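Local coordinates for bifunctional purine biosynthetic protein ADE5,7 (Cryptococcus neoformans var. grubii serotype A, PDB 7LVO), which catalyses two steps of de novo purine biosynthesis, its N-terminal GAR synthetase half, the part in this structure, joining phosphoribosylamine to glycine at the expense of ATP, at residues S165-Q170 with G227-V232. Residues are numbered along the deposited sequence; the frame is centred on the assembly and turned at random.
Sequences SFTSTQ and GDEVVV
Phe166 and Val230 form an antiparallel hydrogen-bonded pair, Phe166 N donating to Val230 O at 2.9 Å and Val230 N to Phe166 O at 2.8 Å, while the flanking pairs Ser165–Val231 and Thr167–Glu229 are non-hydrogen-bonded. One residue on from Thr167, Ser168 N reaches Asp228 O at 2.7 Å, but from above the carbonyl plane and with a bent N-H angle of 130°. Phe166 lies on the sheet face covered by helix 171-179. Its CB meets Val230 CG1 at 3.7 Å; with CG anti to the carbonyl carbon (chi1 -57°), the ring leans toward the strand's N-terminal side, where CE1 lies 4.0 Å from Val232 CG2. These strands belong to one of the antiparallel sheets of the ATP-grasp domain, 163-167 at its edge, and 227-232 falls within the predicted ATP-binding region. On the other face, helix 146-155 packs against Ser165 and Val231; Ser165 OG, buried without a polar partner, rests on Val231 CG2. Thr167 CG2 crosses the Glu229 chain at CG, 4.1 Å away, and the extended glutamate hydrogen-bonds through OE1 to Ser147 OG of that helix. A turn closed by Gln170 N to Thr167 O lets Gln170 OE1, at the N-cap of helix 171-179, accept a hydrogen bond from Thr167 N at 3.0 Å.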
loop_
_atom_site.group_PDB
_atom_site.type_symbol
_atom_site.label_atom_id
_atom_site.label_comp_id
_atom_site.label_asym_id
_atom_site.label_seq_id
_atom_site.Cartn_x
_atom_site.Cartn_y
_atom_site.Cartn_z
ATOM N N SER A 165 -18.142 5.987 -16.004
ATOM C CA SER A 165 -17.181 7.063 -15.832
ATOM C C SER A 165 -17.664 8.323 -16.540
ATOM O O SER A 165 -18.386 8.261 -17.537
ATOM C CB SER A 165 -15.808 6.658 -16.370
ATOM O OG SER A 165 -15.250 5.624 -15.582
ATOM N N PHE A 166 -17.257 9.471 -16.003
ATOM C CA PHE A 166 -17.657 10.763 -16.533
ATOM C C PHE A 166 -16.482 11.725 -16.459
ATOM O O PHE A 166 -15.614 11.601 -15.592
ATOM C CB PHE A 166 -18.845 11.353 -15.756
ATOM C CG PHE A 166 -20.052 10.463 -15.719
ATOM C CD1 PHE A 166 -20.187 9.498 -14.737
ATOM C CD2 PHE A 166 -21.056 10.596 -16.665
ATOM C CE1 PHE A 166 -21.298 8.678 -14.699
ATOM C CE2 PHE A 166 -22.172 9.781 -16.631
ATOM C CZ PHE A 166 -22.292 8.822 -15.646
ATOM N N THR A 167 -16.466 12.686 -17.371
ATOM C CA THR A 167 -15.501 13.775 -17.348
ATOM C C THR A 167 -16.110 14.984 -16.647
ATOM O O THR A 167 -17.320 15.061 -16.420
ATOM C CB THR A 167 -15.058 14.146 -18.769
ATOM O OG1 THR A 167 -16.187 14.608 -19.518
ATOM C CG2 THR A 167 -14.439 12.941 -19.465
ATOM N N SER A 168 -15.243 15.942 -16.304
ATOM C CA SER A 168 -15.705 17.123 -15.577
ATOM C C SER A 168 -16.761 17.896 -16.359
ATOM O O SER A 168 -17.631 18.537 -15.759
ATOM C CB SER A 168 -14.521 18.030 -15.241
ATOM O OG SER A 168 -13.841 18.430 -16.418
ATOM N N THR A 169 -16.706 17.849 -17.693
ATOM C CA THR A 169 -17.683 18.559 -18.509
ATOM C C THR A 169 -19.012 17.823 -18.613
ATOM O O THR A 169 -20.012 18.431 -19.012
ATOM C CB THR A 169 -17.127 18.801 -19.915
ATOM O OG1 THR A 169 -16.822 17.544 -20.534
ATOM C CG2 THR A 169 -15.865 19.653 -19.849
ATOM N N GLN A 170 -19.049 16.535 -18.266
ATOM C CA GLN A 170 -20.272 15.743 -18.309
ATOM C C GLN A 170 -21.034 15.772 -16.989
ATOM O O GLN A 170 -21.669 14.775 -16.618
ATOM C CB GLN A 170 -19.942 14.304 -18.706
ATOM C CG GLN A 170 -19.334 14.172 -20.093
ATOM C CD GLN A 170 -18.875 12.761 -20.403
ATOM O OE1 GLN A 170 -18.513 12.002 -19.505
ATOM N NE2 GLN A 170 -18.894 12.400 -21.681
ATOM N N GLY A 227 -10.354 15.423 -9.890
ATOM C CA GLY A 227 -11.746 15.392 -10.275
ATOM C C GLY A 227 -12.028 15.657 -11.734
ATOM O O GLY A 227 -13.196 15.774 -12.111
ATOM N N ASP A 228 -10.994 15.768 -12.574
ATOM C CA ASP A 228 -11.225 15.954 -14.003
ATOM C C ASP A 228 -12.072 14.827 -14.577
ATOM O O ASP A 228 -12.792 15.027 -15.563
ATOM C CB ASP A 228 -9.890 16.050 -14.744
ATOM C CG ASP A 228 -9.102 17.290 -14.369
ATOM O OD1 ASP A 228 -9.575 18.054 -13.500
ATOM O OD2 ASP A 228 -8.011 17.501 -14.939
ATOM N N GLU A 229 -11.992 13.638 -13.983
ATOM C CA GLU A 229 -12.870 12.522 -14.303
ATOM C C GLU A 229 -13.379 11.930 -12.996
ATOM O O GLU A 229 -12.702 11.991 -11.963
ATOM C CB GLU A 229 -12.154 11.456 -15.134
ATOM C CG GLU A 229 -11.740 11.933 -16.517
ATOM C CD GLU A 229 -10.904 10.909 -17.264
ATOM O OE1 GLU A 229 -10.423 9.950 -16.625
ATOM O OE2 GLU A 229 -10.728 11.063 -18.493
ATOM N N VAL A 230 -14.581 11.359 -13.043
ATOM C CA VAL A 230 -15.241 10.825 -11.862
ATOM C C VAL A 230 -15.827 9.460 -12.195
ATOM O O VAL A 230 -16.354 9.250 -13.295
ATOM C CB VAL A 230 -16.340 11.782 -11.348
ATOM C CG1 VAL A 230 -17.426 11.963 -12.394
ATOM C CG2 VAL A 230 -16.932 11.262 -10.044
ATOM N N VAL A 231 -15.735 8.536 -11.244
ATOM C CA VAL A 231 -16.305 7.203 -11.368
ATOM C C VAL A 231 -17.495 7.104 -10.423
ATOM O O VAL A 231 -17.376 7.406 -9.230
ATOM C CB VAL A 231 -15.266 6.114 -11.049
ATOM C CG1 VAL A 231 -15.945 4.757 -10.925
ATOM C CG2 VAL A 231 -14.182 6.079 -12.113
ATOM N N VAL A 232 -18.639 6.681 -10.958
ATOM C CA VAL A 232 -19.843 6.427 -10.179
ATOM C C VAL A 232 -20.127 4.936 -10.272
ATOM O O VAL A 232 -20.395 4.419 -11.365
ATOM C CB VAL A 232 -21.037 7.249 -10.685
ATOM C CG1 VAL A 232 -22.260 6.994 -9.826
ATOM C CG2 VAL A 232 -20.688 8.732 -10.708
#